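Local coordinates for protein titin (Homo sapiens, PDB 3LCY) that builds the giant filament of the muscle sarcomere, here through two tandem A-band immunoglobulin domains that probably serve as a structural scaffold, at residues Trp41-Gly45 and Lys46-Gln50; Val67-Glu71 and Gln72-Gly76; Asn165-Arg168 and Lys169-Ala172. All coordinates share one frame; numbering follows the deposited sequence.

Contact 1 of 3, residues Trp41-Gly45 and Lys46-Gln50; sequences WYRFG and KELIQ
W41 meets L48 first through the backbone: W41 O takes the N-H of L48 N at 2.7 Å, a nearly straight bond. On one face of the hairpin W41 CB rests against L48 CD1, while the indole runs on into the core beside H63, L65 and C80. A water links W41 N to L48 O, accepting from W41 N at 2.8 Å and donating to L48 O. Y42 sits on the other face of the hairpin, where its ring passes obliquely by E47. Ring atoms CD2 and CE2 do the touching, Y42 CE2 3.6 Å from E47 CB and Y42 CD2 against E47 CA, and the carboxylate is turned 25° from the ring plane.

The two strands, 38-43 and 46-48, form the C-C' hairpin of an I-set immunoglobulin domain, and W41 is the core tryptophan of strand C. R43 again faces the W41 side. Its N-H meets K46 O at 2.8 Å, in the carbonyl plane, and R43 CB packs on L48 CD2 at 3.6 Å. A bend at chi2 (70°) carries the guanidinium away from L48, where NH2 and NH1 hydrogen-bond to E75 O and V77 O, with a cation-pi contact to Y78; F44 CE1 lies above one face, toward the rim. F44 and G45 are the central residues of a type I' turn, both with positive phi. The turn closes with K46 N bonded to R43 O at 3.2 Å, the donor standing well above the carbonyl plane, 70° out of it, and K46 CG lies 3.4 Å from F44 O.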
ATOM      1  N   TRP A  41       2.476 -19.662  -7.525  1.00 30.32           N
ATOM      2  CA  TRP A  41       2.251 -18.506  -6.667  1.00 27.69           C
ATOM      3  C   TRP A  41       1.099 -17.667  -7.202  1.00 30.81           C
ATOM      4  O   TRP A  41       0.962 -17.483  -8.411  1.00 27.69           O
ATOM      5  CB  TRP A  41       3.527 -17.670  -6.555  1.00 26.56           C
ATOM      6  CG  TRP A  41       4.665 -18.421  -5.938  1.00 28.45           C
ATOM      7  CD1 TRP A  41       5.605 -19.164  -6.588  1.00 31.11           C
ATOM      8  CD2 TRP A  41       4.981 -18.505  -4.540  1.00 31.92           C
ATOM      9  NE1 TRP A  41       6.488 -19.705  -5.686  1.00 35.68           N
ATOM     10  CE2 TRP A  41       6.128 -19.317  -4.424  1.00 34.99           C
ATOM     11  CE3 TRP A  41       4.407 -17.974  -3.383  1.00 31.18           C
ATOM     12  CZ2 TRP A  41       6.711 -19.609  -3.190  1.00 32.64           C
ATOM     13  CZ3 TRP A  41       4.989 -18.265  -2.160  1.00 31.05           C
ATOM     14  CH2 TRP A  41       6.130 -19.076  -2.074  1.00 31.91           C
ATOM     15  N   TYR A  42       0.269 -17.161  -6.297  1.00 28.79           N
ATOM     16  CA  TYR A  42      -0.922 -16.422  -6.700  1.00 25.43           C
ATOM     17  C   TYR A  42      -1.025 -15.043  -6.062  1.00 29.91           C
ATOM     18  O   TYR A  42      -0.544 -14.812  -4.952  1.00 31.65           O
ATOM     19  CB  TYR A  42      -2.182 -17.244  -6.424  1.00 29.66           C
ATOM     20  CG  TYR A  42      -2.275 -18.490  -7.272  1.00 30.69           C
ATOM     21  CD1 TYR A  42      -1.812 -19.710  -6.801  1.00 33.15           C
ATOM     22  CD2 TYR A  42      -2.811 -18.442  -8.552  1.00 30.33           C
ATOM     23  CE1 TYR A  42      -1.888 -20.850  -7.578  1.00 39.49           C
ATOM     24  CE2 TYR A  42      -2.891 -19.576  -9.336  1.00 37.86           C
ATOM     25  CZ  TYR A  42      -2.428 -20.777  -8.845  1.00 42.58           C
ATOM     26  OH  TYR A  42      -2.508 -21.908  -9.623  1.00 51.15           O
ATOM     27  N   ARG A  43      -1.670 -14.137  -6.788  1.00 28.91           N
ATOM     28  CA  ARG A  43      -1.794 -12.744  -6.391  1.00 30.21           C
ATOM     29  C   ARG A  43      -3.103 -12.184  -6.940  1.00 30.90           C
ATOM     30  O   ARG A  43      -3.247 -11.991  -8.147  1.00 31.49           O
ATOM     31  CB  ARG A  43      -0.608 -11.950  -6.935  1.00 35.02           C
ATOM     32  CG  ARG A  43      -0.644 -10.461  -6.654  1.00 36.49           C
ATOM     33  CD  ARG A  43      -0.424 -10.152  -5.183  1.00 34.11           C
ATOM     34  NE  ARG A  43      -0.004  -8.767  -4.997  1.00 32.71           N
ATOM     35  CZ  ARG A  43      -0.009  -8.126  -3.833  1.00 28.51           C
ATOM     36  NH1 ARG A  43      -0.419  -8.740  -2.732  1.00 26.02           N
ATOM     37  NH2 ARG A  43       0.393  -6.866  -3.772  1.00 26.67           N
ATOM     38  N   PHE A  44      -4.058 -11.934  -6.051  1.00 30.21           N
ATOM     39  CA  PHE A  44      -5.381 -11.464  -6.453  1.00 29.74           C
ATOM     40  C   PHE A  44      -6.055 -12.445  -7.409  1.00 33.53           C
ATOM     41  O   PHE A  44      -6.579 -12.052  -8.451  1.00 34.94           O
ATOM     42  CB  PHE A  44      -5.298 -10.075  -7.091  1.00 27.02           C
ATOM     43  CG  PHE A  44      -4.641  -9.044  -6.219  1.00 22.64           C
ATOM     44  CD1 PHE A  44      -3.460  -8.437  -6.616  1.00 27.05           C
ATOM     45  CD2 PHE A  44      -5.200  -8.684  -5.003  1.00 22.16           C
ATOM     46  CE1 PHE A  44      -2.848  -7.485  -5.819  1.00 28.02           C
ATOM     47  CE2 PHE A  44      -4.593  -7.731  -4.200  1.00 25.91           C
ATOM     48  CZ  PHE A  44      -3.414  -7.132  -4.610  1.00 27.33           C
ATOM     49  N   GLY A  45      -6.034 -13.723  -7.044  1.00 33.51           N
ATOM     50  CA  GLY A  45      -6.686 -14.759  -7.825  1.00 34.07           C
ATOM     51  C   GLY A  45      -6.010 -15.062  -9.149  1.00 40.74           C
ATOM     52  O   GLY A  45      -6.535 -15.828  -9.958  1.00 44.78           O
ATOM     53  N   LYS A  46      -4.843 -14.467  -9.373  1.00 42.95           N
ATOM     54  CA  LYS A  46      -4.108 -14.679 -10.616  1.00 44.59           C
ATOM     55  C   LYS A  46      -2.744 -15.312 -10.356  1.00 39.03           C
ATOM     56  O   LYS A  46      -2.072 -14.978  -9.381  1.00 38.63           O
ATOM     57  CB  LYS A  46      -3.938 -13.356 -11.364  1.00 50.60           C
ATOM     58  CG  LYS A  46      -5.235 -12.584 -11.553  1.00 56.65           C
ATOM     59  CD  LYS A  46      -5.027 -11.355 -12.420  1.00 61.77           C
ATOM     60  CE  LYS A  46      -6.317 -10.567 -12.572  1.00 66.16           C
ATOM     61  NZ  LYS A  46      -6.172  -9.451 -13.547  1.00 68.10           N
ATOM     62  N   GLU A  47      -2.339 -16.225 -11.234  1.00 37.98           N
ATOM     63  CA  GLU A  47      -1.041 -16.883 -11.104  1.00 37.23           C
ATOM     64  C   GLU A  47       0.112 -15.953 -11.454  1.00 37.60           C
ATOM     65  O   GLU A  47       0.140 -15.360 -12.532  1.00 38.12           O
ATOM     66  CB  GLU A  47      -0.965 -18.132 -11.984  1.00 40.30           C
ATOM     67  CG  GLU A  47       0.453 -18.671 -12.137  1.00 44.20           C
ATOM     68  CD  GLU A  47       0.512 -19.977 -12.902  1.00 49.81           C
ATOM     69  OE1 GLU A  47       1.376 -20.817 -12.574  1.00 53.46           O
ATOM     70  OE2 GLU A  47      -0.307 -20.169 -13.825  1.00 52.01           O
ATOM     71  N   LEU A  48       1.067 -15.837 -10.538  1.00 37.84           N
ATOM     72  CA  LEU A  48       2.281 -15.078 -10.800  1.00 35.39           C
ATOM     73  C   LEU A  48       3.195 -15.872 -11.724  1.00 35.21           C
ATOM     74  O   LEU A  48       3.430 -17.061 -11.507  1.00 33.34           O
ATOM     75  CB  LEU A  48       3.014 -14.759  -9.496  1.00 33.49           C
ATOM     76  CG  LEU A  48       2.365 -13.752  -8.547  1.00 30.03           C
ATOM     77  CD1 LEU A  48       3.202 -13.603  -7.284  1.00 27.17           C
ATOM     78  CD2 LEU A  48       2.185 -12.408  -9.230  1.00 25.17           C
ATOM     79  N   ILE A  49       3.696 -15.215 -12.762  1.00 35.68           N
ATOM     80  CA  ILE A  49       4.647 -15.844 -13.665  1.00 39.62           C
ATOM     81  C   ILE A  49       6.044 -15.324 -13.359  1.00 39.82           C
ATOM     82  O   ILE A  49       6.241 -14.122 -13.185  1.00 40.82           O
ATOM     83  CB  ILE A  49       4.305 -15.565 -15.137  1.00 43.42           C
ATOM     84  CG1 ILE A  49       2.907 -16.092 -15.457  1.00 43.61           C
ATOM     85  CG2 ILE A  49       5.336 -16.207 -16.051  1.00 39.59           C
ATOM     86  CD1 ILE A  49       2.759 -17.582 -15.242  1.00 42.95           C
ATOM     87  N   GLN A  50       7.010 -16.232 -13.283  1.00 39.90           N
ATOM     88  CA  GLN A  50       8.371 -15.846 -12.939  1.00 39.96           C
ATOM     89  C   GLN A  50       8.904 -14.744 -13.850  1.00 42.51           C
ATOM     90  O   GLN A  50       8.711 -14.774 -15.066  1.00 46.38           O
ATOM     91  CB  GLN A  50       9.309 -17.057 -12.958  1.00 38.63           C
ATOM     92  CG  GLN A  50      10.733 -16.721 -12.547  1.00 41.12           C
ATOM     93  CD  GLN A  50      11.501 -17.927 -12.045  1.00 43.37           C
ATOM     94  OE1 GLN A  50      11.245 -19.058 -12.457  1.00 44.81           O
ATOM     95  NE2 GLN A  50      12.452 -17.690 -11.147  1.00 42.18           N
TER
HETATM   96  O   HOH W   1       3.590 -19.356 -10.130  1.00 27.34           O

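Contact 2 of 3, residues Val67-Glu71 and Gln72-Gly76; sequences VMTEE and QEDEG
D74 OD1 is gripped by two consecutive backbone N-H groups. E70 N approaches D74 OD1 at 3.0 Å, nearly in line with the carboxylate C-O bond, and E71 N adds a straight but weak bond to D74 OD1 at 3.3 Å. The D74 carboxylate thereby pins the start of the E-F loop, and the return bond from D74 N to E71 O (3.2 Å), whose donor lies above the carbonyl plane, closes the 3-10 turn 72-74. With CG beside its own backbone N (chi1 -68°), D74 turns its carboxylate back over the loop that precedes it.

D74 O also takes the hydroxyl of Y78, the tyrosine corner of the immunoglobulin fold, while Q72 OE1 reaches G129 N in the second domain. E71 and E73 stack their carboxylates, planes 27° apart, with E71 OE1 3.6 Å from E73 OE2; E71 OE2 also touches E73 CB.

E71 OE2 lies 4.3 Å from D74 OD2, so the carboxylates of E70, E71, E73 and D74 gather here. K53 forms salt bridges to both D74 and E70 and probably offsets part of this negative charge, whereas the closeness of E71 and E73 would tend to raise the pKa of one of them.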
ATOM      1  N   VAL A  67      10.065 -11.015  -4.104  1.00 23.89           N
ATOM      2  CA  VAL A  67       9.428  -9.882  -4.741  1.00 24.41           C
ATOM      3  C   VAL A  67      10.342  -8.682  -4.651  1.00 25.19           C
ATOM      4  O   VAL A  67      10.771  -8.307  -3.570  1.00 26.67           O
ATOM      5  CB  VAL A  67       8.101  -9.522  -4.056  1.00 24.53           C
ATOM      6  CG1 VAL A  67       7.468  -8.309  -4.717  1.00 20.94           C
ATOM      7  CG2 VAL A  67       7.153 -10.703  -4.071  1.00 22.65           C
ATOM      8  N   MET A  68      10.640  -8.078  -5.791  1.00 22.24           N
ATOM      9  CA  MET A  68      11.482  -6.907  -5.787  1.00 23.01           C
ATOM     10  C   MET A  68      10.456  -5.807  -5.739  1.00 24.40           C
ATOM     11  O   MET A  68       9.855  -5.457  -6.744  1.00 29.60           O
ATOM     12  CB  MET A  68      12.309  -6.829  -7.062  1.00 19.93           C
ATOM     13  CG  MET A  68      13.080  -8.088  -7.378  1.00 19.92           C
ATOM     14  SD  MET A  68      14.107  -8.670  -6.032  1.00 31.47           S
ATOM     15  CE  MET A  68      15.254  -7.319  -5.862  1.00 30.60           C
ATOM     16  N   THR A  69      10.256  -5.264  -4.553  1.00 22.93           N
ATOM     17  CA  THR A  69       9.291  -4.254  -4.366  1.00 25.51           C
ATOM     18  C   THR A  69       9.625  -2.953  -5.017  1.00 28.04           C
ATOM     19  O   THR A  69      10.701  -2.516  -4.971  1.00 26.70           O
ATOM     20  CB  THR A  69       9.001  -4.086  -2.899  1.00 25.12           C
ATOM     21  OG1 THR A  69      10.095  -3.463  -2.249  1.00 29.14           O
ATOM     22  CG2 THR A  69       8.775  -5.384  -2.300  1.00 16.85           C
ATOM     23  N   GLU A  70       8.647  -2.357  -5.655  1.00 30.42           N
ATOM     24  CA  GLU A  70       8.835  -1.102  -6.285  1.00 30.63           C
ATOM     25  C   GLU A  70       7.801  -0.105  -5.866  1.00 29.54           C
ATOM     26  O   GLU A  70       8.049   1.044  -5.837  1.00 29.81           O
ATOM     27  CB  GLU A  70       8.801  -1.271  -7.782  1.00 37.71           C
ATOM     28  CG  GLU A  70       7.795  -2.251  -8.259  1.00 45.45           C
ATOM     29  CD  GLU A  70       7.535  -2.195  -9.731  1.00 50.63           C
ATOM     30  OE1 GLU A  70       8.150  -1.401 -10.404  1.00 56.91           O
ATOM     31  OE2 GLU A  70       6.713  -2.942 -10.233  1.00 47.59           O
ATOM     32  N   GLU A  71       6.624  -0.583  -5.541  1.00 30.04           N
ATOM     33  CA  GLU A  71       5.489   0.259  -5.244  1.00 29.37           C
ATOM     34  C   GLU A  71       4.682  -0.249  -4.098  1.00 28.48           C
ATOM     35  O   GLU A  71       4.762  -1.354  -3.740  1.00 27.00           O
ATOM     36  CB  GLU A  71       4.611   0.436  -6.475  1.00 30.20           C
ATOM     37  CG  GLU A  71       3.922  -0.806  -6.905  1.00 35.39           C
ATOM     38  CD  GLU A  71       3.010  -0.644  -8.062  1.00 41.79           C
ATOM     39  OE1 GLU A  71       2.881   0.440  -8.574  1.00 47.37           O
ATOM     40  OE2 GLU A  71       2.420  -1.618  -8.485  1.00 41.12           O
ATOM     41  N   GLN A  72       3.890   0.617  -3.521  1.00 32.59           N
ATOM     42  CA  GLN A  72       3.080   0.310  -2.375  1.00 30.21           C
ATOM     43  C   GLN A  72       2.122  -0.808  -2.597  1.00 27.25           C
ATOM     44  O   GLN A  72       1.789  -1.493  -1.717  1.00 27.61           O
ATOM     45  CB  GLN A  72       2.355   1.547  -1.888  1.00 27.59           C
ATOM     46  CG  GLN A  72       3.102   2.248  -0.857  1.00 30.04           C
ATOM     47  CD  GLN A  72       2.531   3.555  -0.475  1.00 34.03           C
ATOM     48  OE1 GLN A  72       2.830   4.073   0.556  1.00 36.49           O
ATOM     49  NE2 GLN A  72       1.716   4.090  -1.292  1.00 33.57           N
ATOM     50  N   GLU A  73       1.707  -0.973  -3.815  1.00 26.76           N
ATOM     51  CA  GLU A  73       0.751  -1.976  -4.185  1.00 32.00           C
ATOM     52  C   GLU A  73       1.243  -3.422  -4.079  1.00 36.32           C
ATOM     53  O   GLU A  73       0.490  -4.329  -4.199  1.00 35.18           O
ATOM     54  CB  GLU A  73       0.245  -1.658  -5.566  1.00 36.11           C
ATOM     55  CG  GLU A  73      -0.736  -0.570  -5.589  1.00 41.29           C
ATOM     56  CD  GLU A  73      -0.197   0.741  -6.036  1.00 48.23           C
ATOM     57  OE1 GLU A  73      -0.878   1.468  -6.749  1.00 48.93           O
ATOM     58  OE2 GLU A  73       0.889   1.079  -5.642  1.00 51.80           O
ATOM     59  N   ASP A  74       2.542  -3.594  -3.920  1.00 36.36           N
ATOM     60  CA  ASP A  74       3.203  -4.868  -3.772  1.00 30.39           C
ATOM     61  C   ASP A  74       2.948  -5.449  -2.426  1.00 25.55           C
ATOM     62  O   ASP A  74       3.217  -6.570  -2.217  1.00 23.23           O
ATOM     63  CB  ASP A  74       4.711  -4.761  -3.971  1.00 26.32           C
ATOM     64  CG  ASP A  74       5.078  -4.447  -5.322  1.00 24.62           C
ATOM     65  OD1 ASP A  74       6.086  -3.862  -5.523  1.00 27.17           O
ATOM     66  OD2 ASP A  74       4.363  -4.766  -6.197  1.00 26.93           O
ATOM     67  N   GLU A  75       2.451  -4.655  -1.513  1.00 22.60           N
ATOM     68  CA  GLU A  75       2.153  -5.112  -0.210  1.00 25.59           C
ATOM     69  C   GLU A  75       0.945  -6.022  -0.245  1.00 24.65           C
ATOM     70  O   GLU A  75       0.265  -6.079  -1.208  1.00 23.70           O
ATOM     71  CB  GLU A  75       1.910  -3.936   0.705  1.00 28.52           C
ATOM     72  CG  GLU A  75       0.496  -3.422   0.696  1.00 31.89           C
ATOM     73  CD  GLU A  75       0.375  -2.002   1.037  1.00 35.90           C
ATOM     74  OE1 GLU A  75      -0.509  -1.354   0.542  1.00 37.02           O
ATOM     75  OE2 GLU A  75       1.161  -1.533   1.794  1.00 38.62           O
ATOM     76  N   GLY A  76       0.701  -6.770   0.802  1.00 22.76           N
ATOM     77  CA  GLY A  76      -0.457  -7.610   0.762  1.00 19.98           C
ATOM     78  C   GLY A  76      -0.332  -9.083   0.704  1.00 24.04           C
ATOM     79  O   GLY A  76       0.667  -9.609   0.972  1.00 28.03           O
TER

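Contact 3 of 3, residues Asn165-Arg168 and Lys169-Ala172; sequences NVQR and KTHA
H171 and V166 are brought together by their first torsions. In H171 the ring carbon CG stands opposite the carbonyl carbon and beside the backbone N (chi1 -67°), which swings the imidazole back over the residues before the helix; in V166 a similar rotation (chi1 -53°) brings CG1 to it. The methyl comes over one face of the ring, a CH-pi contact with V166 CG1 4.2 Å from the ring centroid and 15° off the normal. Closer still is the backbone on the same side of the ring: H171 CD2 lies 3.5 Å from V166 CA and 3.4 Å from Q167 N.

Q167 is the N-cap of the short helix 168-171. Q167 O receives H171 N at 2.8 Å, almost end-on to the C=O bond, and the same oxygen lies in the plane of the imidazole at its edge. The capping residue also makes an apolar touch, Q167 CB on T170 CG2 at 3.4 Å.

This helical turn fills the E-F loop of the second I-set domain, between strands 158-163 and 173-180, and H171 O accepts the hydroxyl of Y175 as the tyrosine corner of that domain. The V166 backbone is hydrogen-bonded to G118 and S119, and its side chain, like those of R168 and A172, packs on I194 of strand 185-195.

At the end of the helix A172 N makes a weak bond to R168 O, 3.3 Å long. The methyl is close to the same oxygen, A172 CB lying 3.1 Å from R168 O, and R168 CG runs past A172 CB at 4.1 Å.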
ATOM      1  N   ASN A 165     -18.607  24.789   0.034  1.00 44.66           N
ATOM      2  CA  ASN A 165     -18.980  26.179   0.006  1.00 48.87           C
ATOM      3  C   ASN A 165     -17.921  27.143   0.402  1.00 50.92           C
ATOM      4  O   ASN A 165     -18.057  27.867   1.350  1.00 52.85           O
ATOM      5  CB  ASN A 165     -20.281  26.492   0.725  1.00 52.93           C
ATOM      6  CG  ASN A 165     -20.613  27.993   0.693  1.00 59.90           C
ATOM      7  OD1 ASN A 165     -20.174  28.738   1.538  1.00 62.98           O
ATOM      8  ND2 ASN A 165     -21.371  28.420  -0.283  1.00 61.19           N
ATOM      9  N   VAL A 166     -16.829  27.128  -0.343  1.00 48.73           N
ATOM     10  CA  VAL A 166     -15.713  28.001  -0.049  1.00 47.32           C
ATOM     11  C   VAL A 166     -16.000  29.483  -0.231  1.00 48.38           C
ATOM     12  O   VAL A 166     -16.653  29.899  -1.183  1.00 50.28           O
ATOM     13  CB  VAL A 166     -14.481  27.619  -0.879  1.00 43.41           C
ATOM     14  CG1 VAL A 166     -14.170  26.154  -0.692  1.00 42.98           C
ATOM     15  CG2 VAL A 166     -14.705  27.942  -2.338  1.00 42.41           C
ATOM     16  N   GLN A 167     -15.485  30.263   0.707  1.00 46.80           N
ATOM     17  CA  GLN A 167     -15.612  31.706   0.704  1.00 47.36           C
ATOM     18  C   GLN A 167     -14.209  32.219   0.978  1.00 46.18           C
ATOM     19  O   GLN A 167     -13.463  31.605   1.729  1.00 39.54           O
ATOM     20  CB  GLN A 167     -16.608  32.172   1.758  1.00 48.68           C
ATOM     21  CG  GLN A 167     -18.046  31.871   1.397  1.00 53.39           C
ATOM     22  CD  GLN A 167     -18.436  32.454   0.057  1.00 60.50           C
ATOM     23  OE1 GLN A 167     -17.877  33.453  -0.380  1.00 63.44           O
ATOM     24  NE2 GLN A 167     -19.401  31.833  -0.604  1.00 62.03           N
ATOM     25  N   ARG A 168     -13.846  33.342   0.376  1.00 52.12           N
ATOM     26  CA  ARG A 168     -12.503  33.879   0.551  1.00 57.06           C
ATOM     27  C   ARG A 168     -12.141  34.231   1.987  1.00 54.58           C
ATOM     28  O   ARG A 168     -11.038  33.947   2.432  1.00 55.32           O
ATOM     29  CB  ARG A 168     -12.304  35.099  -0.349  1.00 64.49           C
ATOM     30  CG  ARG A 168     -10.956  35.755  -0.194  1.00 69.92           C
ATOM     31  CD  ARG A 168     -10.833  36.988  -1.065  1.00 77.56           C
ATOM     32  NE  ARG A 168      -9.581  37.691  -0.807  1.00 84.84           N
ATOM     33  CZ  ARG A 168      -9.069  38.629  -1.595  1.00 89.97           C
ATOM     34  NH1 ARG A 168      -9.698  38.989  -2.705  1.00 92.54           N
ATOM     35  NH2 ARG A 168      -7.921  39.207  -1.272  1.00 90.32           N
ATOM     36  N   LYS A 169     -13.056  34.839   2.717  1.00 54.23           N
ATOM     37  CA  LYS A 169     -12.760  35.196   4.091  1.00 56.80           C
ATOM     38  C   LYS A 169     -12.498  33.974   4.959  1.00 57.58           C
ATOM     39  O   LYS A 169     -11.598  33.971   5.789  1.00 62.06           O
ATOM     40  CB  LYS A 169     -13.912  36.010   4.677  1.00 58.86           C
ATOM     41  CG  LYS A 169     -13.936  36.085   6.186  1.00 58.01           C
ATOM     42  CD  LYS A 169     -15.182  36.811   6.651  1.00 61.78           C
ATOM     43  CE  LYS A 169     -15.516  36.492   8.096  1.00 62.52           C
ATOM     44  NZ  LYS A 169     -16.828  37.065   8.498  1.00 63.30           N
ATOM     45  N   THR A 170     -13.302  32.941   4.773  1.00 54.56           N
ATOM     46  CA  THR A 170     -13.172  31.718   5.555  1.00 49.00           C
ATOM     47  C   THR A 170     -12.237  30.588   5.089  1.00 43.97           C
ATOM     48  O   THR A 170     -11.696  29.873   5.917  1.00 42.42           O
ATOM     49  CB  THR A 170     -14.555  31.120   5.815  1.00 49.37           C
ATOM     50  OG1 THR A 170     -14.415  29.919   6.571  1.00 54.18           O
ATOM     51  CG2 THR A 170     -15.243  30.809   4.511  1.00 47.79           C
ATOM     52  N   HIS A 171     -12.051  30.417   3.785  1.00 41.72           N
ATOM     53  CA  HIS A 171     -11.225  29.334   3.296  1.00 38.24           C
ATOM     54  C   HIS A 171      -9.902  29.671   2.671  1.00 34.82           C
ATOM     55  O   HIS A 171      -9.082  28.835   2.532  1.00 33.16           O
ATOM     56  CB  HIS A 171     -12.032  28.510   2.310  1.00 38.59           C
ATOM     57  CG  HIS A 171     -13.177  27.785   2.924  1.00 39.05           C
ATOM     58  ND1 HIS A 171     -13.083  26.491   3.348  1.00 39.47           N
ATOM     59  CD2 HIS A 171     -14.441  28.164   3.175  1.00 39.46           C
ATOM     60  CE1 HIS A 171     -14.233  26.105   3.847  1.00 39.11           C
ATOM     61  NE2 HIS A 171     -15.070  27.108   3.760  1.00 39.03           N
ATOM     62  N   ALA A 172      -9.706  30.907   2.288  1.00 34.16           N
ATOM     63  CA  ALA A 172      -8.431  31.330   1.717  1.00 32.58           C
ATOM     64  C   ALA A 172      -7.315  31.245   2.755  1.00 33.79           C
ATOM     65  O   ALA A 172      -7.573  31.297   3.956  1.00 32.83           O
ATOM     66  CB  ALA A 172      -8.536  32.739   1.158  1.00 26.11           C
TER

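From the N terminus, contact 1 closes the hairpin of strands 38-43 and 46-48, and contact 2 then closes the loop from strand 62-68 into strand 76-83 of the same domain. The two touch through the R43 guanidinium, which ties the hairpin to the E-F loop at the end of the domain facing its neighbour. Contact 3 comes last, turning strand 158-163 into strand 173-180 in the second domain. It occupies the E-F position that contact 2 holds in the first, yet its nearest atoms lie about 27 Å from contact 2. The three follow in series, none nesting or crossing.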